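Local coordinates for protein UDP-glucose:anthocyanidin 3-O-glucosyltransferase (Clitoria ternatea, PDB 4REL) that is a plant glycosyltransferase of the GT-B type, built from two Rossmann-like domains, and holds kaempferol in a pocket, at residues E281-A286 and I307-F312; F294-A299 and G320-W325. One frame throughout, in Å; residues are numbered along the deposited sequence.

Overall arrangement
Both contacts belong to the Rossmann-like domain whose six-stranded parallel sheet has strand 320-323 at one edge, and they share one stretch of chain, with segments that alternate in sequence: helix 279-292, strand 296-299, the loop at 307-312, strand 320-323. Contact 1 is apolar packing of helix against loop, with no hydrogen bond across it. Contact 2 is the pairing of the two strands, carried by backbone hydrogen bonds, with apolar contacts on one side of the sheet. Both are partly buried, neither being wholly core nor wholly surface. Their centres lie about 13 Å apart, and the indole of Trp298 bridges them, meeting Val282, Val285, Ala286 and Leu308 of contact 1.

Contact 1: E281-A286 and I307-F312; sequences EVVAVA and ILPKGF
Ile307 meets Val282 of helix 279-292 with the end of its side chain. Its CB carries CG1 into the position between backbone N and carbonyl carbon (chi1 67°), and from there the chain extends across Val282 at about a right angle. CG1 approaches Val282 CG1 at 4.1 Å, and the terminal CD1 settles against Val282 CB at 3.7 Å, with both methyls of that valine close by. One turn further along the helix, the methyl of Ala286 is met by Phe312, Pro309 and Leu308. Phe312 lays its ring face against it, a CH-pi contact with Ala286 CB 3.6 Å from the ring centroid and 4° off the normal, while Pro309 CD comes to 3.6 Å from the same CB. Leu308 points its CB away from the helix, yet its CD2 returns to within 3.9 Å of Val282 CG1 and 4.0 Å of Ala286 CB. At the more exposed margin, Val283 CG2 rests on the carbonyl oxygen of Ile307. The loop then folds through a type II beta turn, Pro309 to Phe312, with Gly311 at the N-cap of helix 312-315. Here the crossover linking strands 296-299 and 320-323 packs on helix 279-292, within the Rossmann-like beta-alpha-beta layering of a GT-B domain.

Contact 2: F294-A299 and G320-W325; sequences FPFVWA and GKVVSW
Backbone hydrogen bonds join Phe296-Ala299 to Gly320-Val323 in parallel register. Lys321, paired with Val297, makes two of them, to the residues flanking Val297: its N donates to Phe296 O (2.9 Å), tilted 22° from the carbonyl plane, and its O accepts from Trp298 N (2.8 Å) in a nearly straight bond. Trp298 O then takes the N-H of Val323 at 2.9 Å. Weaker CA-H...O contacts run between these bonds, among them Gly320 CA to Phe296 O and Ala299 CA to Val323 O. The strands are neighbours in a beta-alpha-beta unit whose crossover carries helix 312-315, and strand 320-323 forms an edge of the domain's parallel sheet; strand 266-270 pairs with the other side of 296-299. Aromatic contacts lie on the sheet face of Phe296 and Trp298. With CG of Phe296 placed between its backbone N and carbonyl carbon (chi1 63°), the ring folds over the neighbouring strand and sets one face on Gly320 CA, a CH-pi contact 3.7 Å from the centroid. The ring sits where a CB on Gly320 would lie. Apolar contacts follow at the rim of the ring, where Val322 CG2 reaches CE1 of Phe296 at 3.9 Å, near the ring plane. The same methyl approaches Trp298 CE3 more distantly, at 4.4 Å.

Contact 1: E281-A286 and I307-F312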
loop_
_atom_site.group_PDB
_atom_site.type_symbol
_atom_site.label_atom_id
_atom_site.label_comp_id
_atom_site.label_asym_id
_atom_site.label_seq_id
_atom_site.Cartn_x
_atom_site.Cartn_y
_atom_site.Cartn_z
ATOM N N GLU A 281 14.534 2.866 -18.444
ATOM C CA GLU A 281 13.604 1.764 -18.193
ATOM C C GLU A 281 12.237 2.019 -18.807
ATOM O O GLU A 281 11.554 1.077 -19.223
ATOM C CB GLU A 281 13.491 1.458 -16.697
ATOM C CG GLU A 281 14.647 0.632 -16.204
ATOM C CD GLU A 281 14.522 0.248 -14.762
ATOM O OE1 GLU A 281 15.282 0.800 -13.944
ATOM O OE2 GLU A 281 13.681 -0.620 -14.442
ATOM N N VAL A 282 11.833 3.285 -18.866
ATOM C CA VAL A 282 10.599 3.633 -19.568
ATOM C C VAL A 282 10.746 3.246 -21.039
ATOM O O VAL A 282 9.851 2.631 -21.622
ATOM C CB VAL A 282 10.266 5.128 -19.454
ATOM C CG1 VAL A 282 9.000 5.445 -20.237
ATOM C CG2 VAL A 282 10.105 5.519 -17.995
ATOM N N VAL A 283 11.881 3.597 -21.633
ATOM C CA VAL A 283 12.161 3.215 -23.012
ATOM C C VAL A 283 12.150 1.695 -23.174
ATOM O O VAL A 283 11.570 1.174 -24.121
ATOM C CB VAL A 283 13.518 3.760 -23.501
ATOM C CG1 VAL A 283 13.875 3.154 -24.856
ATOM C CG2 VAL A 283 13.482 5.278 -23.580
ATOM N N ALA A 284 12.796 0.993 -22.243
ATOM C CA ALA A 284 12.842 -0.467 -22.280
ATOM C C ALA A 284 11.450 -1.088 -22.216
ATOM O O ALA A 284 11.165 -2.059 -22.923
ATOM C CB ALA A 284 13.708 -1.011 -21.144
ATOM N N VAL A 285 10.598 -0.538 -21.358
ATOM C CA VAL A 285 9.222 -1.020 -21.251
ATOM C C VAL A 285 8.500 -0.855 -22.587
ATOM O O VAL A 285 7.874 -1.800 -23.081
ATOM C CB VAL A 285 8.463 -0.302 -20.122
ATOM C CG1 VAL A 285 6.954 -0.548 -20.229
ATOM C CG2 VAL A 285 8.998 -0.765 -18.760
ATOM N N ALA A 286 8.610 0.325 -23.191
ATOM C CA ALA A 286 7.976 0.545 -24.494
ATOM C C ALA A 286 8.492 -0.417 -25.571
ATOM O O ALA A 286 7.699 -1.028 -26.294
ATOM C CB ALA A 286 8.132 2.001 -24.947
ATOM N N ILE A 307 9.514 10.885 -23.697
ATOM C CA ILE A 307 10.704 10.034 -23.722
ATOM C C ILE A 307 10.446 8.651 -24.323
ATOM O O ILE A 307 11.383 7.884 -24.540
ATOM C CB ILE A 307 11.363 9.909 -22.339
ATOM C CG1 ILE A 307 10.460 9.138 -21.386
ATOM C CG2 ILE A 307 11.718 11.292 -21.781
ATOM C CD1 ILE A 307 11.158 8.704 -20.114
ATOM N N LEU A 308 9.181 8.337 -24.600
ATOM C CA LEU A 308 8.850 7.113 -25.329
ATOM C C LEU A 308 9.514 7.163 -26.695
ATOM O O LEU A 308 9.667 8.250 -27.255
ATOM C CB LEU A 308 7.337 7.006 -25.508
ATOM C CG LEU A 308 6.517 6.817 -24.239
ATOM C CD1 LEU A 308 5.027 6.808 -24.579
ATOM C CD2 LEU A 308 6.906 5.523 -23.543
ATOM N N PRO A 309 9.919 5.996 -27.233
ATOM C CA PRO A 309 10.521 5.918 -28.567
ATOM C C PRO A 309 9.642 6.630 -29.591
ATOM O O PRO A 309 8.413 6.552 -29.496
ATOM C CB PRO A 309 10.545 4.410 -28.849
ATOM C CG PRO A 309 10.661 3.789 -27.496
ATOM C CD PRO A 309 9.828 4.670 -26.594
ATOM N N LYS A 310 10.254 7.345 -30.532
ATOM C CA LYS A 310 9.485 8.011 -31.574
ATOM C C LYS A 310 8.629 6.997 -32.340
ATOM O O LYS A 310 9.125 5.959 -32.778
ATOM C CB LYS A 310 10.409 8.752 -32.545
ATOM C CG LYS A 310 9.646 9.478 -33.640
ATOM C CD LYS A 310 10.553 10.259 -34.576
ATOM C CE LYS A 310 9.718 11.092 -35.539
ATOM N NZ LYS A 310 10.540 11.754 -36.585
ATOM N N GLY A 311 7.335 7.293 -32.470
ATOM C CA GLY A 311 6.431 6.431 -33.207
ATOM C C GLY A 311 5.891 5.228 -32.451
ATOM O O GLY A 311 5.044 4.496 -32.976
ATOM N N PHE A 312 6.372 5.004 -31.231
ATOM C CA PHE A 312 5.932 3.836 -30.468
ATOM C C PHE A 312 4.418 3.824 -30.230
ATOM O O PHE A 312 3.756 2.810 -30.460
ATOM C CB PHE A 312 6.690 3.724 -29.136
ATOM C CG PHE A 312 5.947 2.938 -28.081
ATOM C CD1 PHE A 312 5.870 1.553 -28.149
ATOM C CD2 PHE A 312 5.334 3.590 -27.022
ATOM C CE1 PHE A 312 5.176 0.829 -27.183
ATOM C CE2 PHE A 312 4.644 2.872 -26.049
ATOM C CZ PHE A 312 4.562 1.496 -26.134
#

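Contact 2: F294-A299 and G320-W325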
loop_
_atom_site.group_PDB
_atom_site.type_symbol
_atom_site.label_atom_id
_atom_site.label_comp_id
_atom_site.label_asym_id
_atom_site.label_seq_id
_atom_site.Cartn_x
_atom_site.Cartn_y
_atom_site.Cartn_z
ATOM N N PHE A 294 1.940 -8.308 -27.761
ATOM C CA PHE A 294 0.771 -8.557 -26.916
ATOM C C PHE A 294 -0.051 -7.290 -26.797
ATOM O O PHE A 294 0.491 -6.184 -26.875
ATOM C CB PHE A 294 1.180 -9.007 -25.506
ATOM C CG PHE A 294 1.912 -10.323 -25.460
ATOM C CD1 PHE A 294 1.333 -11.475 -25.968
ATOM C CD2 PHE A 294 3.167 -10.408 -24.872
ATOM C CE1 PHE A 294 2.004 -12.692 -25.912
ATOM C CE2 PHE A 294 3.844 -11.618 -24.812
ATOM C CZ PHE A 294 3.258 -12.762 -25.333
ATOM N N PRO A 295 -1.366 -7.441 -26.594
ATOM C CA PRO A 295 -2.172 -6.252 -26.312
ATOM C C PRO A 295 -1.846 -5.729 -24.915
ATOM O O PRO A 295 -1.512 -6.501 -24.024
ATOM C CB PRO A 295 -3.610 -6.764 -26.402
ATOM C CG PRO A 295 -3.515 -8.238 -26.165
ATOM C CD PRO A 295 -2.180 -8.665 -26.704
ATOM N N PHE A 296 -1.894 -4.415 -24.743
ATOM C CA PHE A 296 -1.500 -3.828 -23.472
ATOM C C PHE A 296 -2.256 -2.548 -23.165
ATOM O O PHE A 296 -2.715 -1.854 -24.072
ATOM C CB PHE A 296 0.022 -3.567 -23.444
ATOM C CG PHE A 296 0.493 -2.568 -24.476
ATOM C CD1 PHE A 296 0.489 -1.202 -24.202
ATOM C CD2 PHE A 296 0.955 -2.997 -25.716
ATOM C CE1 PHE A 296 0.927 -0.275 -25.157
ATOM C CE2 PHE A 296 1.398 -2.083 -26.666
ATOM C CZ PHE A 296 1.379 -0.718 -26.390
ATOM N N VAL A 297 -2.404 -2.262 -21.875
ATOM C CA VAL A 297 -2.862 -0.966 -21.409
ATOM C C VAL A 297 -1.781 -0.467 -20.466
ATOM O O VAL A 297 -1.469 -1.125 -19.479
ATOM C CB VAL A 297 -4.176 -1.071 -20.629
ATOM C CG1 VAL A 297 -4.583 0.314 -20.115
ATOM C CG2 VAL A 297 -5.275 -1.639 -21.510
ATOM N N TRP A 298 -1.193 0.682 -20.779
ATOM C CA TRP A 298 -0.107 1.215 -19.967
ATOM C C TRP A 298 -0.562 2.544 -19.382
ATOM O O TRP A 298 -0.825 3.500 -20.122
ATOM C CB TRP A 298 1.146 1.394 -20.836
ATOM C CG TRP A 298 2.402 1.839 -20.126
ATOM C CD1 TRP A 298 2.566 2.067 -18.785
ATOM C CD2 TRP A 298 3.679 2.094 -20.735
ATOM N NE1 TRP A 298 3.873 2.441 -18.526
ATOM C CE2 TRP A 298 4.568 2.477 -19.707
ATOM C CE3 TRP A 298 4.151 2.046 -22.053
ATOM C CZ2 TRP A 298 5.900 2.804 -19.954
ATOM C CZ3 TRP A 298 5.475 2.376 -22.299
ATOM C CH2 TRP A 298 6.333 2.751 -21.256
ATOM N N ALA A 299 -0.696 2.587 -18.057
ATOM C CA ALA A 299 -1.026 3.822 -17.366
ATOM C C ALA A 299 0.296 4.504 -17.097
ATOM O O ALA A 299 1.104 4.014 -16.301
ATOM C CB ALA A 299 -1.762 3.534 -16.066
ATOM N N GLY A 320 -2.710 -1.475 -28.427
ATOM C CA GLY A 320 -2.340 -1.025 -27.102
ATOM C C GLY A 320 -2.913 0.332 -26.796
ATOM O O GLY A 320 -3.269 1.080 -27.703
ATOM N N LYS A 321 -3.016 0.641 -25.509
ATOM C CA LYS A 321 -3.491 1.943 -25.067
ATOM C C LYS A 321 -2.463 2.489 -24.101
ATOM O O LYS A 321 -2.124 1.823 -23.122
ATOM C CB LYS A 321 -4.831 1.819 -24.331
ATOM C CG LYS A 321 -6.066 1.843 -25.223
ATOM C CD LYS A 321 -7.275 2.373 -24.460
ATOM C CE LYS A 321 -7.942 3.523 -25.214
ATOM N NZ LYS A 321 -8.927 3.052 -26.244
ATOM N N VAL A 322 -1.961 3.685 -24.381
ATOM C CA VAL A 322 -1.069 4.372 -23.457
ATOM C C VAL A 322 -1.837 5.582 -22.957
ATOM O O VAL A 322 -2.155 6.486 -23.737
ATOM C CB VAL A 322 0.230 4.794 -24.158
ATOM C CG1 VAL A 322 1.125 5.579 -23.200
ATOM C CG2 VAL A 322 0.961 3.556 -24.697
ATOM N N VAL A 323 -2.180 5.581 -21.667
ATOM C CA VAL A 323 -3.093 6.581 -21.126
ATOM C C VAL A 323 -2.578 7.123 -19.801
ATOM O O VAL A 323 -1.733 6.504 -19.159
ATOM C CB VAL A 323 -4.504 6.000 -20.935
ATOM C CG1 VAL A 323 -5.100 5.604 -22.284
ATOM C CG2 VAL A 323 -4.452 4.812 -20.005
ATOM N N SER A 324 -3.086 8.282 -19.396
ATOM C CA SER A 324 -2.610 8.938 -18.187
ATOM C C SER A 324 -3.236 8.348 -16.930
ATOM O O SER A 324 -2.653 8.425 -15.848
ATOM C CB SER A 324 -2.899 10.444 -18.249
ATOM O OG SER A 324 -2.221 11.032 -19.340
ATOM N N TRP A 325 -4.418 7.758 -17.082
ATOM C CA TRP A 325 -5.169 7.221 -15.949
ATOM C C TRP A 325 -6.079 6.074 -16.382
ATOM O O TRP A 325 -6.627 6.096 -17.484
ATOM C CB TRP A 325 -6.010 8.336 -15.313
ATOM C CG TRP A 325 -7.000 7.850 -14.295
ATOM C CD1 TRP A 325 -6.795 7.712 -12.951
ATOM C CD2 TRP A 325 -8.354 7.442 -14.539
ATOM N NE1 TRP A 325 -7.937 7.242 -12.345
ATOM C CE2 TRP A 325 -8.907 7.066 -13.298
ATOM C CE3 TRP A 325 -9.150 7.355 -15.688
ATOM C CZ2 TRP A 325 -10.222 6.610 -13.175
ATOM C CZ3 TRP A 325 -10.452 6.904 -15.564
ATOM C CH2 TRP A 325 -10.976 6.537 -14.318
#